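PDB 1JL5: outer membrane protein YopM from Yersinia pestis, which acts as a leucine-rich repeat effector that probably alters host cell physiology and so promotes bacterial survival in host tissues. Local coordinates for residues 176-181 / 198-203; 144-149 / 167-172. All blocks are in the same frame, centred on the assembly; numbering follows the deposited sequence.

Interaction 1 of 2, residues 176-181 / 198-203; sequences EFIAAG and TAIYAD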
ATOM      1  N   GLU A 176      19.359  18.630  27.923  1.00 29.00           N
ATOM      2  CA  GLU A 176      18.745  19.550  26.986  1.00 31.34           C
ATOM      3  C   GLU A 176      17.845  18.755  26.069  1.00 31.60           C
ATOM      4  O   GLU A 176      16.866  19.265  25.522  1.00 31.84           O
ATOM      5  CB  GLU A 176      19.802  20.237  26.131  1.00 31.64           C
ATOM      6  CG  GLU A 176      20.996  20.753  26.890  1.00 35.93           C
ATOM      7  CD  GLU A 176      21.848  21.661  26.037  1.00 37.44           C
ATOM      8  OE1 GLU A 176      21.976  21.383  24.828  1.00 38.70           O
ATOM      9  OE2 GLU A 176      22.391  22.647  26.576  1.00 42.54           O
ATOM     10  N   PHE A 177      18.187  17.488  25.907  1.00 31.11           N
ATOM     11  CA  PHE A 177      17.437  16.641  25.012  1.00 30.76           C
ATOM     12  C   PHE A 177      17.413  15.209  25.477  1.00 30.11           C
ATOM     13  O   PHE A 177      18.450  14.612  25.764  1.00 31.11           O
ATOM     14  CB  PHE A 177      18.058  16.735  23.615  1.00 32.02           C
ATOM     15  CG  PHE A 177      17.503  15.756  22.617  1.00 34.33           C
ATOM     16  CD1 PHE A 177      17.738  14.390  22.747  1.00 35.03           C
ATOM     17  CD2 PHE A 177      16.785  16.207  21.514  1.00 35.45           C
ATOM     18  CE1 PHE A 177      17.272  13.487  21.796  1.00 35.46           C
ATOM     19  CE2 PHE A 177      16.315  15.309  20.556  1.00 36.38           C
ATOM     20  CZ  PHE A 177      16.561  13.948  20.698  1.00 35.81           C
ATOM     21  N   ILE A 178      16.212  14.660  25.569  1.00 28.35           N
ATOM     22  CA  ILE A 178      16.083  13.273  25.930  1.00 27.79           C
ATOM     23  C   ILE A 178      15.054  12.608  25.042  1.00 27.85           C
ATOM     24  O   ILE A 178      13.907  13.051  24.932  1.00 27.28           O
ATOM     25  CB  ILE A 178      15.695  13.062  27.400  1.00 27.65           C
ATOM     26  CG1 ILE A 178      15.683  11.557  27.687  1.00 27.68           C
ATOM     27  CG2 ILE A 178      14.346  13.704  27.700  1.00 27.92           C
ATOM     28  CD1 ILE A 178      15.569  11.197  29.137  1.00 30.29           C
ATOM     29  N   ALA A 179      15.503  11.564  24.362  1.00 26.98           N
ATOM     30  CA  ALA A 179      14.644  10.779  23.504  1.00 25.40           C
ATOM     31  C   ALA A 179      14.611   9.458  24.242  1.00 25.73           C
ATOM     32  O   ALA A 179      15.634   8.795  24.388  1.00 26.34           O
ATOM     33  CB  ALA A 179      15.270  10.614  22.127  1.00 25.01           C
ATOM     34  N   ALA A 180      13.444   9.107  24.760  1.00 24.90           N
ATOM     35  CA  ALA A 180      13.275   7.862  25.489  1.00 24.90           C
ATOM     36  C   ALA A 180      12.045   7.189  24.911  1.00 24.25           C
ATOM     37  O   ALA A 180      11.370   6.403  25.570  1.00 24.81           O
ATOM     38  CB  ALA A 180      13.082   8.142  26.962  1.00 23.82           C
ATOM     39  N   GLY A 181      11.756   7.528  23.664  1.00 24.85           N
ATOM     40  CA  GLY A 181      10.608   6.958  23.002  1.00 26.37           C
ATOM     41  C   GLY A 181      10.810   5.484  22.738  1.00 27.47           C
ATOM     42  O   GLY A 181      11.932   4.980  22.760  1.00 26.71           O
ATOM     43  N   THR A 198      14.948  21.017  26.316  1.00 26.25           N
ATOM     44  CA  THR A 198      14.185  21.652  25.262  1.00 28.02           C
ATOM     45  C   THR A 198      13.422  20.642  24.424  1.00 27.25           C
ATOM     46  O   THR A 198      12.438  20.980  23.776  1.00 27.82           O
ATOM     47  CB  THR A 198      15.103  22.443  24.343  1.00 28.84           C
ATOM     48  OG1 THR A 198      15.989  21.541  23.682  1.00 30.17           O
ATOM     49  CG2 THR A 198      15.920  23.442  25.148  1.00 29.72           C
ATOM     50  N   ALA A 199      13.873  19.398  24.433  1.00 26.51           N
ATOM     51  CA  ALA A 199      13.201  18.383  23.642  1.00 26.91           C
ATOM     52  C   ALA A 199      13.047  17.078  24.384  1.00 26.47           C
ATOM     53  O   ALA A 199      14.000  16.541  24.943  1.00 26.57           O
ATOM     54  CB  ALA A 199      13.950  18.153  22.337  1.00 26.88           C
ATOM     55  N   ILE A 200      11.822  16.576  24.386  1.00 26.44           N
ATOM     56  CA  ILE A 200      11.525  15.318  25.033  1.00 25.61           C
ATOM     57  C   ILE A 200      10.828  14.421  24.035  1.00 26.12           C
ATOM     58  O   ILE A 200       9.812  14.794  23.449  1.00 26.04           O
ATOM     59  CB  ILE A 200      10.559  15.472  26.218  1.00 27.03           C
ATOM     60  CG1 ILE A 200      11.172  16.358  27.297  1.00 27.49           C
ATOM     61  CG2 ILE A 200      10.212  14.093  26.778  1.00 24.52           C
ATOM     62  CD1 ILE A 200      10.194  16.689  28.402  1.00 29.28           C
ATOM     63  N   TYR A 201      11.395  13.247  23.829  1.00 26.61           N
ATOM     64  CA  TYR A 201      10.791  12.263  22.959  1.00 25.79           C
ATOM     65  C   TYR A 201      10.532  11.137  23.926  1.00 25.52           C
ATOM     66  O   TYR A 201      11.461  10.566  24.496  1.00 24.77           O
ATOM     67  CB  TYR A 201      11.749  11.832  21.853  1.00 28.14           C
ATOM     68  CG  TYR A 201      12.027  12.931  20.866  1.00 30.03           C
ATOM     69  CD1 TYR A 201      12.893  13.973  21.183  1.00 32.93           C
ATOM     70  CD2 TYR A 201      11.396  12.952  19.625  1.00 33.28           C
ATOM     71  CE1 TYR A 201      13.123  15.012  20.290  1.00 34.03           C
ATOM     72  CE2 TYR A 201      11.619  13.987  18.725  1.00 34.51           C
ATOM     73  CZ  TYR A 201      12.485  15.012  19.066  1.00 33.97           C
ATOM     74  OH  TYR A 201      12.715  16.040  18.185  1.00 37.02           O
ATOM     75  N   ALA A 202       9.258  10.858  24.154  1.00 24.46           N
ATOM     76  CA  ALA A 202       8.868   9.810  25.071  1.00 23.40           C
ATOM     77  C   ALA A 202       7.687   9.096  24.444  1.00 22.41           C
ATOM     78  O   ALA A 202       6.893   8.457  25.121  1.00 22.16           O
ATOM     79  CB  ALA A 202       8.483  10.408  26.413  1.00 23.87           C
ATOM     80  N   ASP A 203       7.573   9.230  23.134  1.00 22.06           N
ATOM     81  CA  ASP A 203       6.503   8.579  22.405  1.00 23.12           C
ATOM     82  C   ASP A 203       6.701   7.080  22.527  1.00 23.21           C
ATOM     83  O   ASP A 203       7.775   6.612  22.913  1.00 23.83           O
ATOM     84  CB  ASP A 203       6.573   8.953  20.933  1.00 22.01           C
ATOM     85  CG  ASP A 203       7.926   8.643  20.334  1.00 24.91           C
ATOM     86  OD1 ASP A 203       8.915   9.280  20.756  1.00 25.23           O
ATOM     87  OD2 ASP A 203       8.006   7.759  19.461  1.00 25.30           O
TER
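E176 O opens the pairing of two parallel strands by accepting from two amides of the next repeat: T198 N at 2.7 Å, tilted from the carbonyl plane, and A199 N at 3.2 Å, within it. The ladder then passes back and forth. I178 N gives to A199 O at 3.0 Å with an N-H...O angle of 170°, and Y201 N returns a bond to I178 O at 2.8 Å. A180 N closes the series on Y201 O, nearly straight but modelled too short for its length to be trusted. Beyond the strands, the carbonyls of A180 and A202 accept from asparagine side chains: N183 and N205 for the first, N205 and N225 for the second. F177, A199, A179 and Y201 share one face. With CG anti to the backbone N (chi1 172°), F177 swings its ring across the gap, placing CD2 3.5 Å from A199 CB; its plane meets that of Y201 obliquely, at 37°. On the other face, I178 and I200 join the buried interior. The pair continues a parallel run, with strand 157-159 hydrogen-bonded beside 177-179 and the I200 and Y201 side chains packing on strand 219-221.

Interaction 2 of 2, residues 144-149 / 167-172; sequences EKLPEL and KLPDLP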
ATOM      1  N   GLU A 144      17.604  -2.287  29.746  1.00 32.63           N
ATOM      2  CA  GLU A 144      16.489  -2.614  30.621  1.00 36.04           C
ATOM      3  C   GLU A 144      16.378  -1.484  31.617  1.00 35.85           C
ATOM      4  O   GLU A 144      15.309  -1.196  32.144  1.00 37.50           O
ATOM      5  CB  GLU A 144      16.773  -3.920  31.352  1.00 38.76           C
ATOM      6  CG  GLU A 144      17.388  -4.976  30.460  1.00 46.09           C
ATOM      7  CD  GLU A 144      16.507  -6.187  30.307  1.00 49.03           C
ATOM      8  OE1 GLU A 144      15.316  -6.016  29.971  1.00 52.10           O
ATOM      9  OE2 GLU A 144      17.011  -7.310  30.517  1.00 52.20           O
ATOM     10  N   LYS A 145      17.513  -0.847  31.867  1.00 36.28           N
ATOM     11  CA  LYS A 145      17.577   0.264  32.789  1.00 37.43           C
ATOM     12  C   LYS A 145      18.772   1.105  32.408  1.00 35.57           C
ATOM     13  O   LYS A 145      19.659   0.656  31.692  1.00 35.33           O
ATOM     14  CB  LYS A 145      17.713  -0.238  34.232  1.00 40.40           C
ATOM     15  CG  LYS A 145      18.881  -1.181  34.465  1.00 46.34           C
ATOM     16  CD  LYS A 145      18.822  -1.794  35.862  1.00 50.14           C
ATOM     17  CE  LYS A 145      19.898  -2.860  36.050  1.00 52.76           C
ATOM     18  NZ  LYS A 145      19.828  -3.526  37.388  1.00 53.44           N
ATOM     19  N   LEU A 146      18.779   2.345  32.867  1.00 34.41           N
ATOM     20  CA  LEU A 146      19.875   3.243  32.578  1.00 34.08           C
ATOM     21  C   LEU A 146      20.626   3.495  33.866  1.00 32.94           C
ATOM     22  O   LEU A 146      20.062   3.385  34.951  1.00 33.02           O
ATOM     23  CB  LEU A 146      19.349   4.573  32.046  1.00 32.84           C
ATOM     24  CG  LEU A 146      18.813   4.619  30.618  1.00 34.38           C
ATOM     25  CD1 LEU A 146      18.209   5.992  30.359  1.00 33.47           C
ATOM     26  CD2 LEU A 146      19.936   4.332  29.635  1.00 33.00           C
ATOM     27  N   PRO A 147      21.919   3.807  33.770  1.00 32.69           N
ATOM     28  CA  PRO A 147      22.650   4.070  35.008  1.00 33.46           C
ATOM     29  C   PRO A 147      22.156   5.436  35.464  1.00 34.42           C
ATOM     30  O   PRO A 147      21.479   6.133  34.703  1.00 33.83           O
ATOM     31  CB  PRO A 147      24.100   4.107  34.544  1.00 31.69           C
ATOM     32  CG  PRO A 147      23.986   4.676  33.165  1.00 32.14           C
ATOM     33  CD  PRO A 147      22.805   3.912  32.599  1.00 32.92           C
ATOM     34  N   GLU A 148      22.471   5.818  36.693  1.00 35.53           N
ATOM     35  CA  GLU A 148      22.053   7.118  37.189  1.00 36.49           C
ATOM     36  C   GLU A 148      22.477   8.164  36.166  1.00 35.18           C
ATOM     37  O   GLU A 148      23.557   8.075  35.591  1.00 34.45           O
ATOM     38  CB  GLU A 148      22.706   7.397  38.541  1.00 39.53           C
ATOM     39  CG  GLU A 148      22.432   8.784  39.085  1.00 45.41           C
ATOM     40  CD  GLU A 148      22.993   8.972  40.478  1.00 48.37           C
ATOM     41  OE1 GLU A 148      24.215   8.778  40.657  1.00 49.93           O
ATOM     42  OE2 GLU A 148      22.210   9.312  41.392  1.00 51.15           O
ATOM     43  N   LEU A 149      21.622   9.152  35.934  1.00 34.70           N
ATOM     44  CA  LEU A 149      21.910  10.190  34.953  1.00 34.35           C
ATOM     45  C   LEU A 149      21.952  11.583  35.557  1.00 35.02           C
ATOM     46  O   LEU A 149      22.624  12.471  35.039  1.00 35.13           O
ATOM     47  CB  LEU A 149      20.836  10.182  33.861  1.00 33.60           C
ATOM     48  CG  LEU A 149      20.521   8.863  33.156  1.00 32.40           C
ATOM     49  CD1 LEU A 149      19.294   9.045  32.269  1.00 32.25           C
ATOM     50  CD2 LEU A 149      21.719   8.418  32.344  1.00 29.36           C
ATOM     51  N   LYS A 167      11.732   2.473  33.242  1.00 37.66           N
ATOM     52  CA  LYS A 167      11.834   3.744  33.931  1.00 38.40           C
ATOM     53  C   LYS A 167      13.105   4.462  33.524  1.00 36.24           C
ATOM     54  O   LYS A 167      14.069   3.841  33.088  1.00 35.98           O
ATOM     55  CB  LYS A 167      11.853   3.525  35.452  1.00 42.00           C
ATOM     56  CG  LYS A 167      10.616   2.825  35.982  1.00 47.93           C
ATOM     57  CD  LYS A 167      10.618   2.714  37.501  1.00 52.43           C
ATOM     58  CE  LYS A 167       9.290   2.146  37.993  1.00 54.76           C
ATOM     59  NZ  LYS A 167       9.177   2.129  39.477  1.00 57.48           N
ATOM     60  N   LEU A 168      13.080   5.782  33.634  1.00 33.27           N
ATOM     61  CA  LEU A 168      14.242   6.590  33.323  1.00 32.83           C
ATOM     62  C   LEU A 168      14.742   7.119  34.645  1.00 32.66           C
ATOM     63  O   LEU A 168      13.953   7.544  35.485  1.00 33.50           O
ATOM     64  CB  LEU A 168      13.881   7.777  32.435  1.00 31.45           C
ATOM     65  CG  LEU A 168      13.549   7.501  30.976  1.00 32.79           C
ATOM     66  CD1 LEU A 168      13.303   8.828  30.274  1.00 30.68           C
ATOM     67  CD2 LEU A 168      14.704   6.745  30.317  1.00 33.00           C
ATOM     68  N   PRO A 169      16.057   7.075  34.869  1.00 33.37           N
ATOM     69  CA  PRO A 169      16.558   7.596  36.142  1.00 33.53           C
ATOM     70  C   PRO A 169      16.259   9.093  36.124  1.00 33.98           C
ATOM     71  O   PRO A 169      15.956   9.650  35.065  1.00 33.84           O
ATOM     72  CB  PRO A 169      18.056   7.313  36.059  1.00 32.33           C
ATOM     73  CG  PRO A 169      18.123   6.102  35.174  1.00 34.03           C
ATOM     74  CD  PRO A 169      17.132   6.438  34.095  1.00 32.52           C
ATOM     75  N   ASP A 170      16.324   9.751  37.273  1.00 34.66           N
ATOM     76  CA  ASP A 170      16.066  11.178  37.275  1.00 34.51           C
ATOM     77  C   ASP A 170      17.065  11.807  36.325  1.00 33.51           C
ATOM     78  O   ASP A 170      18.194  11.339  36.195  1.00 32.16           O
ATOM     79  CB  ASP A 170      16.199  11.756  38.681  1.00 37.46           C
ATOM     80  CG  ASP A 170      15.097  11.279  39.595  1.00 39.69           C
ATOM     81  OD1 ASP A 170      13.989  11.005  39.085  1.00 41.93           O
ATOM     82  OD2 ASP A 170      15.331  11.186  40.814  1.00 43.89           O
ATOM     83  N   LEU A 171      16.643  12.862  35.648  1.00 31.88           N
ATOM     84  CA  LEU A 171      17.494  13.501  34.668  1.00 31.25           C
ATOM     85  C   LEU A 171      18.418  14.568  35.222  1.00 32.22           C
ATOM     86  O   LEU A 171      18.101  15.237  36.205  1.00 32.51           O
ATOM     87  CB  LEU A 171      16.623  14.077  33.558  1.00 30.40           C
ATOM     88  CG  LEU A 171      15.693  13.001  32.988  1.00 30.61           C
ATOM     89  CD1 LEU A 171      14.703  13.631  32.025  1.00 31.41           C
ATOM     90  CD2 LEU A 171      16.527  11.915  32.306  1.00 28.96           C
ATOM     91  N   PRO A 172      19.589  14.731  34.591  1.00 31.73           N
ATOM     92  CA  PRO A 172      20.572  15.725  35.017  1.00 31.17           C
ATOM     93  C   PRO A 172      20.110  17.111  34.597  1.00 31.54           C
ATOM     94  O   PRO A 172      19.550  17.282  33.517  1.00 32.21           O
ATOM     95  CB  PRO A 172      21.829  15.293  34.272  1.00 30.42           C
ATOM     96  CG  PRO A 172      21.266  14.800  32.970  1.00 29.18           C
ATOM     97  CD  PRO A 172      20.091  13.959  33.438  1.00 29.97           C
TER
HETATM   98  O   HOH W   1      14.102   0.585  33.396  1.00 34.75           O
HETATM   99  O   HOH W   2      16.503   3.210  33.956  1.00 28.48           O
HETATM  100  O   HOH W   3      19.661   9.736  37.480  1.00 36.50           O
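The puckered rings of P169 and P172 meet the 144-149 segment in different ways. The P169 ring has the methyl CD1 of L149 over one face, 3.8 Å from its CD. Close to the mean plane of the same ring lie L146 CB, 3.5 Å from P169 CD, and P147 O, which approaches CG; L146 O reaches that carbon more obliquely, 3.3 Å from P169 CG. P172 instead receives a carbonyl over a face: L149 O stands above the ring, 3.0 Å from P172 CB, and also takes a weak hydrogen bond from S152. Leucines fill the inner side. L146 and L168 lie side by side and point the same way, with L146 CD1 3.6 Å from L168 CD2. The same holds for L149 and L171, where L149 CG sits beside its backbone N (chi1 -52°) and sends CD1 to within 4.0 Å of L171 CD2. No direct hydrogen bond joins the backbones; three waters bridge them. One accepts from L146 N and donates to K167 O, another links K167 N with E144 O, and a third links L149 N with D170 O. The first of these is 2.7 Å from both L146 N and K167 O. E148 turns its carboxylate elsewhere, bonding through OE2 to Q150. Here the backbones are thus linked through bridging waters; extended, proline-rich segments stacked turn upon turn, their leucines directed inward, are characteristic of the non-strand side of this short leucine-rich repeat solenoid.

Overall arrangement
Both contacts join consecutive repeats of the solenoid, repeats 6 and 7 in interaction 1 and repeats 4 and 5 in interaction 2, but on different sides of the coil. Interaction 1 lies near the middle of the chain and is held by direct strand-to-strand hydrogen bonds, with one buried and one partly exposed face. Interaction 2 has no regular secondary structure; leucine and proline packing is joined by water bridges, and its charged residues are exposed. The two meet in the shared hydrophobic core: I178 CD1 lies 3.4 Å from L171 CD2, and A180 CB lies 3.4 Å from L168 CD1. The 167-172 loop thus packs directly against the 176-181 segment that follows it.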